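Local coordinates for endo-xylogalacturonan hydrolase A (Aspergillus tubingensis, PDB 4C2L), which degrades xylogalacturonan, a component of the hairy regions of pectin, acting on a galacturonic acid backbone that must be substituted with xylose, at residues T91-R105 / P133-S147. Sequence-based numbering, arbitrary orientation.
Sequences TAMISVSNVDGLKLR and PTLLYITGGSNLEIS. With SO4 (sulfate ion), chain F.
The ring of Tyr137 packs against Thr91 and Ala92 of the preceding coil. Tyr137 CB touches Ala92 CB at 3.4 Å and lies near Ile94 O. CG, anti to the backbone N (chi1 -176°), faces Ala92 CB and Thr91 CG2 and carries the ring against Thr91. There Thr91 CG2 sits over the centre of one face, 3.5 Å from the ring centroid, in a CH-pi contact. CD1, CD2, CE1, CE2 and CZ all meet this methyl, CD2 also nearing Ala92 CB, and OH lies 3.8 Å from Thr91 CG2. Thr91 gives its backbone N to a sulfate ion, probably from the crystallisation liquor.

The two chains run in parallel and in step, strand 95-97 beside 137-139 and strand 102-105 beside 142-147. Backbone hydrogen bonds continue through the corners, where Ile94 N meets Leu135 O at 2.9 Å. Inside the coil, Leu136 CD1 rests against Ile94 CG2 and Val96 CG2 and meets Leu104 CD2 tip to tip, while Leu144 CD2 packs on Leu102 CB at 3.6 Å. At the 98-101 turn a water accepts from Val99 N and lies within hydrogen-bonding reach of Val96 O and Gly140 O, and Ser142 OG donates to Asp100 OD1 (2.7 Å) on the anti side of the carboxylate and 30° out of its plane. On the outer face, Glu145 OE1 rests against Lys103 CB, and Glu145 OE2 takes a short bond from Ser147 OG; Arg105 turns instead to a salt bridge with Asp71.

Such stacking of successive turns is the right-handed parallel beta-helix of glycoside hydrolase family 28. Strand 70-74 flanks 102-105 on one side and strand 168-176 flanks 142-147 on the other, while strand 159-162 continues the second sheet beyond 137-139.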
ATOM      1  N   THR A  91       1.989   4.988 -16.263  1.00 11.68           N
ATOM      2  CA  THR A  91       1.115   4.568 -15.181  1.00 11.84           C
ATOM      3  C   THR A  91       1.514   3.234 -14.550  1.00 11.40           C
ATOM      4  O   THR A  91       1.555   3.111 -13.322  1.00 10.90           O
ATOM      5  CB  THR A  91      -0.338   4.508 -15.686  1.00 13.00           C
ATOM      6  OG1 THR A  91      -0.745   5.843 -16.007  1.00 14.58           O
ATOM      7  CG2 THR A  91      -1.282   3.925 -14.615  1.00 12.80           C
ATOM      8  N   ALA A  92       1.778   2.234 -15.392  1.00 11.57           N
ATOM      9  CA  ALA A  92       1.843   0.840 -14.944  1.00 10.91           C
ATOM     10  C   ALA A  92       2.972   0.094 -15.644  1.00 10.98           C
ATOM     11  O   ALA A  92       3.236   0.324 -16.824  1.00 10.76           O
ATOM     12  CB  ALA A  92       0.535   0.146 -15.266  1.00 11.34           C
ATOM     13  N   MET A  93       3.626  -0.802 -14.909  1.00 10.24           N
ATOM     14  CA  MET A  93       4.570  -1.726 -15.536  1.00 10.33           C
ATOM     15  C   MET A  93       3.820  -2.974 -15.977  1.00 10.63           C
ATOM     16  O   MET A  93       4.022  -3.456 -17.095  1.00 10.70           O
ATOM     17  CB  MET A  93       5.669  -2.066 -14.541  1.00 10.37           C
ATOM     18  CG  MET A  93       6.329  -0.794 -14.028  1.00 10.54           C
ATOM     19  SD  MET A  93       7.654  -1.108 -12.856  1.00 12.33           S
ATOM     20  CE  MET A  93       8.944  -1.639 -13.965  1.00 11.81           C
ATOM     21  N   ILE A  94       2.979  -3.513 -15.092  1.00 10.53           N
ATOM     22  CA  ILE A  94       2.010  -4.545 -15.470  1.00 10.81           C
ATOM     23  C   ILE A  94       0.627  -3.920 -15.346  1.00 11.72           C
ATOM     24  O   ILE A  94       0.221  -3.496 -14.250  1.00 11.38           O
ATOM     25  CB  ILE A  94       2.089  -5.800 -14.561  1.00 10.84           C
ATOM     26  CG1 ILE A  94       3.500  -6.385 -14.594  1.00 10.95           C
ATOM     27  CG2 ILE A  94       1.072  -6.844 -15.002  1.00 11.02           C
ATOM     28  CD1 ILE A  94       3.735  -7.443 -13.516  1.00 11.48           C
ATOM     29  N   SER A  95      -0.079  -3.840 -16.473  1.00 12.03           N
ATOM     30  CA  SER A  95      -1.385  -3.155 -16.502  1.00 12.76           C
ATOM     31  C   SER A  95      -2.503  -4.197 -16.576  1.00 13.14           C
ATOM     32  O   SER A  95      -2.506  -5.052 -17.468  1.00 12.78           O
ATOM     33  CB  SER A  95      -1.456  -2.188 -17.687  1.00 13.57           C
ATOM     34  OG  SER A  95      -2.792  -1.701 -17.843  1.00 15.85           O
ATOM     35  N   VAL A  96      -3.435  -4.138 -15.621  1.00 12.86           N
ATOM     36  CA  VAL A  96      -4.529  -5.107 -15.543  1.00 13.30           C
ATOM     37  C   VAL A  96      -5.805  -4.277 -15.544  1.00 13.12           C
ATOM     38  O   VAL A  96      -6.313  -3.887 -14.486  1.00 12.64           O
ATOM     39  CB  VAL A  96      -4.430  -6.004 -14.281  1.00 12.82           C
ATOM     40  CG1 VAL A  96      -5.487  -7.107 -14.308  1.00 13.46           C
ATOM     41  CG2 VAL A  96      -3.043  -6.644 -14.179  1.00 13.83           C
ATOM     42  N   SER A  97      -6.290  -3.972 -16.745  1.00 14.10           N
ATOM     43  CA  SER A  97      -7.403  -3.042 -16.897  1.00 14.24           C
ATOM     44  C   SER A  97      -8.650  -3.781 -17.348  1.00 15.13           C
ATOM     45  O   SER A  97      -8.642  -4.418 -18.406  1.00 14.83           O
ATOM     46  CB  SER A  97      -7.049  -1.964 -17.926  1.00 15.45           C
ATOM     47  OG  SER A  97      -8.076  -0.981 -17.988  1.00 17.91           O
ATOM     48  N   ASN A  98      -9.711  -3.697 -16.553  1.00 15.29           N
ATOM     49  CA  ASN A  98     -10.985  -4.327 -16.909  1.00 16.20           C
ATOM     50  C   ASN A  98     -10.841  -5.815 -17.239  1.00 16.20           C
ATOM     51  O   ASN A  98     -11.381  -6.310 -18.233  1.00 16.06           O
ATOM     52  CB  ASN A  98     -11.648  -3.569 -18.073  1.00 18.15           C
ATOM     53  CG  ASN A  98     -13.136  -3.847 -18.167  1.00 21.51           C
ATOM     54  OD1 ASN A  98     -13.746  -4.341 -17.219  1.00 23.67           O
ATOM     55  ND2 ASN A  98     -13.728  -3.539 -19.312  1.00 24.11           N
ATOM     56  N   VAL A  99     -10.117  -6.536 -16.388  1.00 14.70           N
ATOM     57  CA  VAL A  99      -9.937  -7.955 -16.596  1.00 14.85           C
ATOM     58  C   VAL A  99     -10.883  -8.659 -15.643  1.00 15.70           C
ATOM     59  O   VAL A  99     -10.944  -8.306 -14.467  1.00 14.52           O
ATOM     60  CB  VAL A  99      -8.472  -8.366 -16.335  1.00 14.89           C
ATOM     61  CG1 VAL A  99      -8.331  -9.882 -16.232  1.00 14.83           C
ATOM     62  CG2 VAL A  99      -7.590  -7.794 -17.439  1.00 15.17           C
ATOM     63  N   ASP A 100     -11.651  -9.610 -16.177  1.00 16.61           N
ATOM     64  CA  ASP A 100     -12.543 -10.429 -15.366  1.00 18.61           C
ATOM     65  C   ASP A 100     -12.005 -11.847 -15.304  1.00 18.50           C
ATOM     66  O   ASP A 100     -12.005 -12.560 -16.304  1.00 19.01           O
ATOM     67  CB  ASP A 100     -13.955 -10.419 -15.962  1.00 21.05           C
ATOM     68  CG  ASP A 100     -14.546  -9.028 -16.014  1.00 24.17           C
ATOM     69  OD1 ASP A 100     -14.582  -8.365 -14.957  1.00 25.57           O
ATOM     70  OD2 ASP A 100     -14.978  -8.587 -17.106  1.00 26.76           O
ATOM     71  N   GLY A 101     -11.528 -12.246 -14.130  1.00 17.52           N
ATOM     72  CA  GLY A 101     -11.039 -13.601 -13.929  1.00 17.81           C
ATOM     73  C   GLY A 101      -9.576 -13.695 -14.279  1.00 17.70           C
ATOM     74  O   GLY A 101      -9.216 -13.933 -15.423  1.00 18.42           O
ATOM     75  N   LEU A 102      -8.722 -13.465 -13.298  1.00 17.16           N
ATOM     76  CA  LEU A 102      -7.304 -13.602 -13.510  1.00 17.44           C
ATOM     77  C   LEU A 102      -6.706 -14.277 -12.296  1.00 17.11           C
ATOM     78  O   LEU A 102      -7.088 -13.985 -11.164  1.00 16.75           O
ATOM     79  CB  LEU A 102      -6.650 -12.229 -13.718  1.00 18.45           C
ATOM     80  CG  LEU A 102      -5.145 -12.192 -13.422  1.00 20.40           C
ATOM     81  CD1 LEU A 102      -4.360 -12.690 -14.622  1.00 22.84           C
ATOM     82  CD2 LEU A 102      -4.650 -10.828 -12.978  1.00 23.18           C
ATOM     83  N   LYS A 103      -5.776 -15.184 -12.546  1.00 16.52           N
ATOM     84  CA  LYS A 103      -4.889 -15.666 -11.493  1.00 17.43           C
ATOM     85  C   LYS A 103      -3.473 -15.348 -11.943  1.00 16.63           C
ATOM     86  O   LYS A 103      -3.040 -15.787 -13.010  1.00 17.04           O
ATOM     87  CB  LYS A 103      -5.051 -17.170 -11.270  1.00 19.97           C
ATOM     88  CG  LYS A 103      -6.493 -17.611 -11.055  1.00 23.35           C
ATOM     89  CD  LYS A 103      -6.577 -19.128 -10.912  1.00 27.55           C
ATOM     90  CE  LYS A 103      -8.009 -19.631 -11.061  1.00 31.42           C
ATOM     91  NZ  LYS A 103      -8.387 -19.717 -12.501  1.00 36.11           N
ATOM     92  N   LEU A 104      -2.769 -14.557 -11.150  1.00 14.34           N
ATOM     93  CA  LEU A 104      -1.373 -14.259 -11.413  1.00 14.47           C
ATOM     94  C   LEU A 104      -0.644 -14.829 -10.229  1.00 14.71           C
ATOM     95  O   LEU A 104      -0.705 -14.278  -9.120  1.00 14.44           O
ATOM     96  CB  LEU A 104      -1.137 -12.744 -11.528  1.00 14.51           C
ATOM     97  CG  LEU A 104       0.306 -12.245 -11.718  1.00 15.25           C
ATOM     98  CD1 LEU A 104       0.888 -12.697 -13.049  1.00 14.94           C
ATOM     99  CD2 LEU A 104       0.374 -10.724 -11.641  1.00 15.24           C
ATOM    100  N   ARG A 105       0.020 -15.952 -10.441  1.00 13.80           N
ATOM    101  CA  ARG A 105       0.464 -16.709  -9.268  1.00 13.90           C
ATOM    102  C   ARG A 105       1.711 -17.510  -9.500  1.00 14.24           C
ATOM    103  O   ARG A 105       2.002 -17.891 -10.624  1.00 14.09           O
ATOM    104  CB  ARG A 105      -0.667 -17.614  -8.805  1.00 14.19           C
ATOM    105  CG  ARG A 105      -1.177 -18.585  -9.862  1.00 14.96           C
ATOM    106  CD  ARG A 105      -2.335 -19.379  -9.265  1.00 16.33           C
ATOM    107  NE  ARG A 105      -2.833 -20.377 -10.192  1.00 16.69           N
ATOM    108  CZ  ARG A 105      -3.579 -21.412  -9.822  1.00 17.33           C
ATOM    109  NH1 ARG A 105      -3.881 -21.584  -8.535  1.00 17.22           N
ATOM    110  NH2 ARG A 105      -4.003 -22.270 -10.732  1.00 18.98           N
ATOM    111  N   PRO A 133       6.256   4.517 -12.616  1.00 11.33           N
ATOM    112  CA  PRO A 133       5.085   3.651 -12.730  1.00 11.07           C
ATOM    113  C   PRO A 133       4.868   2.758 -11.503  1.00 10.86           C
ATOM    114  O   PRO A 133       5.814   2.475 -10.772  1.00 11.32           O
ATOM    115  CB  PRO A 133       5.434   2.759 -13.929  1.00 11.04           C
ATOM    116  CG  PRO A 133       6.937   2.671 -13.877  1.00 10.94           C
ATOM    117  CD  PRO A 133       7.388   4.040 -13.435  1.00 11.36           C
ATOM    118  N   THR A 134       3.633   2.296 -11.336  1.00 10.72           N
ATOM    119  CA  THR A 134       3.271   1.244 -10.369  1.00 10.29           C
ATOM    120  C   THR A 134       3.583  -0.110 -10.964  1.00 10.65           C
ATOM    121  O   THR A 134       3.357  -0.327 -12.162  1.00 10.16           O
ATOM    122  CB  THR A 134       1.770   1.363 -10.080  1.00 10.77           C
ATOM    123  OG1 THR A 134       1.583   2.619  -9.424  1.00 11.42           O
ATOM    124  CG2 THR A 134       1.224   0.182  -9.219  1.00 11.07           C
ATOM    125  N   LEU A 135       4.100  -1.022 -10.138  1.00  9.69           N
ATOM    126  CA  LEU A 135       4.534  -2.327 -10.648  1.00  9.96           C
ATOM    127  C   LEU A 135       3.353  -3.190 -11.124  1.00 10.15           C
ATOM    128  O   LEU A 135       3.390  -3.705 -12.259  1.00 10.59           O
ATOM    129  CB  LEU A 135       5.358  -3.067  -9.573  1.00  9.98           C
ATOM    130  CG  LEU A 135       5.762  -4.487  -9.945  1.00 10.21           C
ATOM    131  CD1 LEU A 135       6.755  -4.450 -11.106  1.00 10.81           C
ATOM    132  CD2 LEU A 135       6.384  -5.147  -8.723  1.00 10.38           C
ATOM    133  N   LEU A 136       2.329  -3.370 -10.272  1.00  9.55           N
ATOM    134  CA  LEU A 136       1.125  -4.133 -10.635  1.00 10.33           C
ATOM    135  C   LEU A 136      -0.075  -3.214 -10.430  1.00 10.49           C
ATOM    136  O   LEU A 136      -0.435  -2.866  -9.290  1.00 10.27           O
ATOM    137  CB  LEU A 136       0.987  -5.392  -9.764  1.00 10.49           C
ATOM    138  CG  LEU A 136      -0.236  -6.273 -10.064  1.00 10.82           C
ATOM    139  CD1 LEU A 136      -0.280  -6.701 -11.537  1.00 11.52           C
ATOM    140  CD2 LEU A 136      -0.184  -7.498  -9.167  1.00 10.97           C
ATOM    141  N   TYR A 137      -0.671  -2.805 -11.538  1.00 10.76           N
ATOM    142  CA  TYR A 137      -1.676  -1.760 -11.523  1.00 11.36           C
ATOM    143  C   TYR A 137      -2.989  -2.359 -12.002  1.00 11.33           C
ATOM    144  O   TYR A 137      -3.143  -2.722 -13.184  1.00 11.10           O
ATOM    145  CB  TYR A 137      -1.221  -0.631 -12.455  1.00 12.19           C
ATOM    146  CG  TYR A 137      -2.121   0.570 -12.485  1.00 12.69           C
ATOM    147  CD1 TYR A 137      -1.922   1.633 -11.594  1.00 13.59           C
ATOM    148  CD2 TYR A 137      -3.138   0.679 -13.437  1.00 13.76           C
ATOM    149  CE1 TYR A 137      -2.741   2.754 -11.621  1.00 15.15           C
ATOM    150  CE2 TYR A 137      -3.962   1.805 -13.477  1.00 14.84           C
ATOM    151  CZ  TYR A 137      -3.749   2.832 -12.567  1.00 15.04           C
ATOM    152  OH  TYR A 137      -4.534   3.958 -12.587  1.00 16.83           O
ATOM    153  N   ILE A 138      -3.926  -2.497 -11.070  1.00 11.24           N
ATOM    154  CA  ILE A 138      -5.216  -3.123 -11.355  1.00 11.85           C
ATOM    155  C   ILE A 138      -6.270  -2.017 -11.371  1.00 12.33           C
ATOM    156  O   ILE A 138      -6.394  -1.244 -10.410  1.00 12.25           O
ATOM    157  CB  ILE A 138      -5.555  -4.175 -10.266  1.00 12.24           C
ATOM    158  CG1 ILE A 138      -4.645  -5.382 -10.389  1.00 12.45           C
ATOM    159  CG2 ILE A 138      -7.022  -4.621 -10.348  1.00 13.27           C
ATOM    160  CD1 ILE A 138      -4.523  -6.162  -9.086  1.00 13.00           C
ATOM    161  N   THR A 139      -7.018  -1.917 -12.470  1.00 12.14           N
ATOM    162  CA  THR A 139      -8.074  -0.927 -12.531  1.00 12.70           C
ATOM    163  C   THR A 139      -9.309  -1.553 -13.143  1.00 12.72           C
ATOM    164  O   THR A 139      -9.235  -2.145 -14.221  1.00 12.56           O
ATOM    165  CB  THR A 139      -7.647   0.357 -13.272  1.00 13.42           C
ATOM    166  OG1 THR A 139      -8.747   1.272 -13.275  1.00 14.79           O
ATOM    167  CG2 THR A 139      -7.178   0.067 -14.707  1.00 13.39           C
ATOM    168  N   GLY A 140     -10.435  -1.453 -12.438  1.00 12.94           N
ATOM    169  CA  GLY A 140     -11.655  -2.118 -12.912  1.00 13.89           C
ATOM    170  C   GLY A 140     -11.535  -3.632 -12.892  1.00 14.22           C
ATOM    171  O   GLY A 140     -10.630  -4.196 -12.278  1.00 14.41           O
ATOM    172  N   GLY A 141     -12.490  -4.291 -13.541  1.00 14.87           N
ATOM    173  CA  GLY A 141     -12.531  -5.734 -13.613  1.00 14.49           C
ATOM    174  C   GLY A 141     -12.966  -6.386 -12.312  1.00 14.82           C
ATOM    175  O   GLY A 141     -13.472  -5.722 -11.400  1.00 14.50           O
ATOM    176  N   SER A 142     -12.757  -7.690 -12.235  1.00 15.15           N
ATOM    177  CA  SER A 142     -13.288  -8.495 -11.143  1.00 15.64           C
ATOM    178  C   SER A 142     -12.599  -9.843 -11.040  1.00 16.46           C
ATOM    179  O   SER A 142     -12.035 -10.337 -12.026  1.00 16.10           O
ATOM    180  CB  SER A 142     -14.796  -8.698 -11.332  1.00 17.00           C
ATOM    181  OG  SER A 142     -15.081  -9.423 -12.527  1.00 18.63           O
ATOM    182  N   ASN A 143     -12.676 -10.444  -9.848  1.00 15.84           N
ATOM    183  CA  ASN A 143     -12.216 -11.805  -9.616  1.00 16.59           C
ATOM    184  C   ASN A 143     -10.750 -11.974 -10.009  1.00 16.46           C
ATOM    185  O   ASN A 143     -10.419 -12.723 -10.926  1.00 15.64           O
ATOM    186  CB  ASN A 143     -13.117 -12.811 -10.364  1.00 19.08           C
ATOM    187  CG  ASN A 143     -14.593 -12.664 -10.000  1.00 21.84           C
ATOM    188  OD1 ASN A 143     -15.476 -12.722 -10.867  1.00 25.28           O
ATOM    189  ND2 ASN A 143     -14.865 -12.461  -8.725  1.00 21.64           N
ATOM    190  N   LEU A 144      -9.886 -11.229  -9.330  1.00 15.44           N
ATOM    191  CA  LEU A 144      -8.462 -11.246  -9.599  1.00 15.57           C
ATOM    192  C   LEU A 144      -7.759 -11.820  -8.389  1.00 15.76           C
ATOM    193  O   LEU A 144      -8.044 -11.427  -7.259  1.00 15.36           O
ATOM    194  CB  LEU A 144      -7.952  -9.830  -9.864  1.00 16.15           C
ATOM    195  CG  LEU A 144      -8.795  -9.035 -10.881  1.00 16.95           C
ATOM    196  CD1 LEU A 144      -8.460  -7.558 -10.854  1.00 19.71           C
ATOM    197  CD2 LEU A 144      -8.622  -9.594 -12.280  1.00 18.88           C
ATOM    198  N   GLU A 145      -6.833 -12.738  -8.636  1.00 15.25           N
ATOM    199  CA  GLU A 145      -6.120 -13.407  -7.560  1.00 17.01           C
ATOM    200  C   GLU A 145      -4.624 -13.301  -7.860  1.00 16.23           C
ATOM    201  O   GLU A 145      -4.181 -13.650  -8.961  1.00 16.12           O
ATOM    202  CB  GLU A 145      -6.595 -14.870  -7.485  1.00 20.08           C
ATOM    203  CG  GLU A 145      -6.047 -15.671  -6.319  1.00 25.38           C
ATOM    204  CD  GLU A 145      -4.776 -16.457  -6.638  1.00 29.52           C
ATOM    205  OE1 GLU A 145      -4.328 -16.514  -7.815  1.00 32.44           O
ATOM    206  OE2 GLU A 145      -4.226 -17.047  -5.687  1.00 33.32           O
ATOM    207  N   ILE A 146      -3.869 -12.772  -6.899  1.00 14.56           N
ATOM    208  CA  ILE A 146      -2.436 -12.565  -7.023  1.00 14.22           C
ATOM    209  C   ILE A 146      -1.784 -13.267  -5.837  1.00 14.23           C
ATOM    210  O   ILE A 146      -2.016 -12.896  -4.690  1.00 12.95           O
ATOM    211  CB  ILE A 146      -2.059 -11.062  -7.009  1.00 14.87           C
ATOM    212  CG1 ILE A 146      -2.870 -10.285  -8.063  1.00 15.95           C
ATOM    213  CG2 ILE A 146      -0.563 -10.868  -7.263  1.00 14.70           C
ATOM    214  CD1 ILE A 146      -4.221  -9.826  -7.550  1.00 17.30           C
ATOM    215  N   SER A 147      -0.943 -14.266  -6.100  1.00 14.17           N
ATOM    216  CA  SER A 147      -0.481 -15.101  -4.992  1.00 14.25           C
ATOM    217  C   SER A 147       0.834 -15.824  -5.210  1.00 14.00           C
ATOM    218  O   SER A 147       1.215 -16.133  -6.337  1.00 13.39           O
ATOM    219  CB  SER A 147      -1.554 -16.135  -4.652  1.00 15.55           C
ATOM    220  OG  SER A 147      -1.698 -17.090  -5.697  1.00 16.95           O
TER
HETATM  221  S   SO4 F1408       1.376   5.194 -20.108  1.00 17.00           S
HETATM  222  O1  SO4 F1408       2.170   6.437 -20.279  1.00 17.57           O
HETATM  223  O2  SO4 F1408       0.414   5.120 -21.233  1.00 16.23           O
HETATM  224  O3  SO4 F1408       0.664   5.277 -18.815  1.00 16.07           O
HETATM  225  O4  SO4 F1408       2.262   4.005 -20.149  1.00 14.79           O
HETATM  226  O   HOH W   1       0.846   4.781 -11.378  1.00 23.28           O
HETATM  227  O   HOH W   2      -8.781  -5.445 -14.027  1.00 11.19           O
HETATM  228  O   HOH W   3     -14.468  -2.816 -14.778  1.00 31.80           O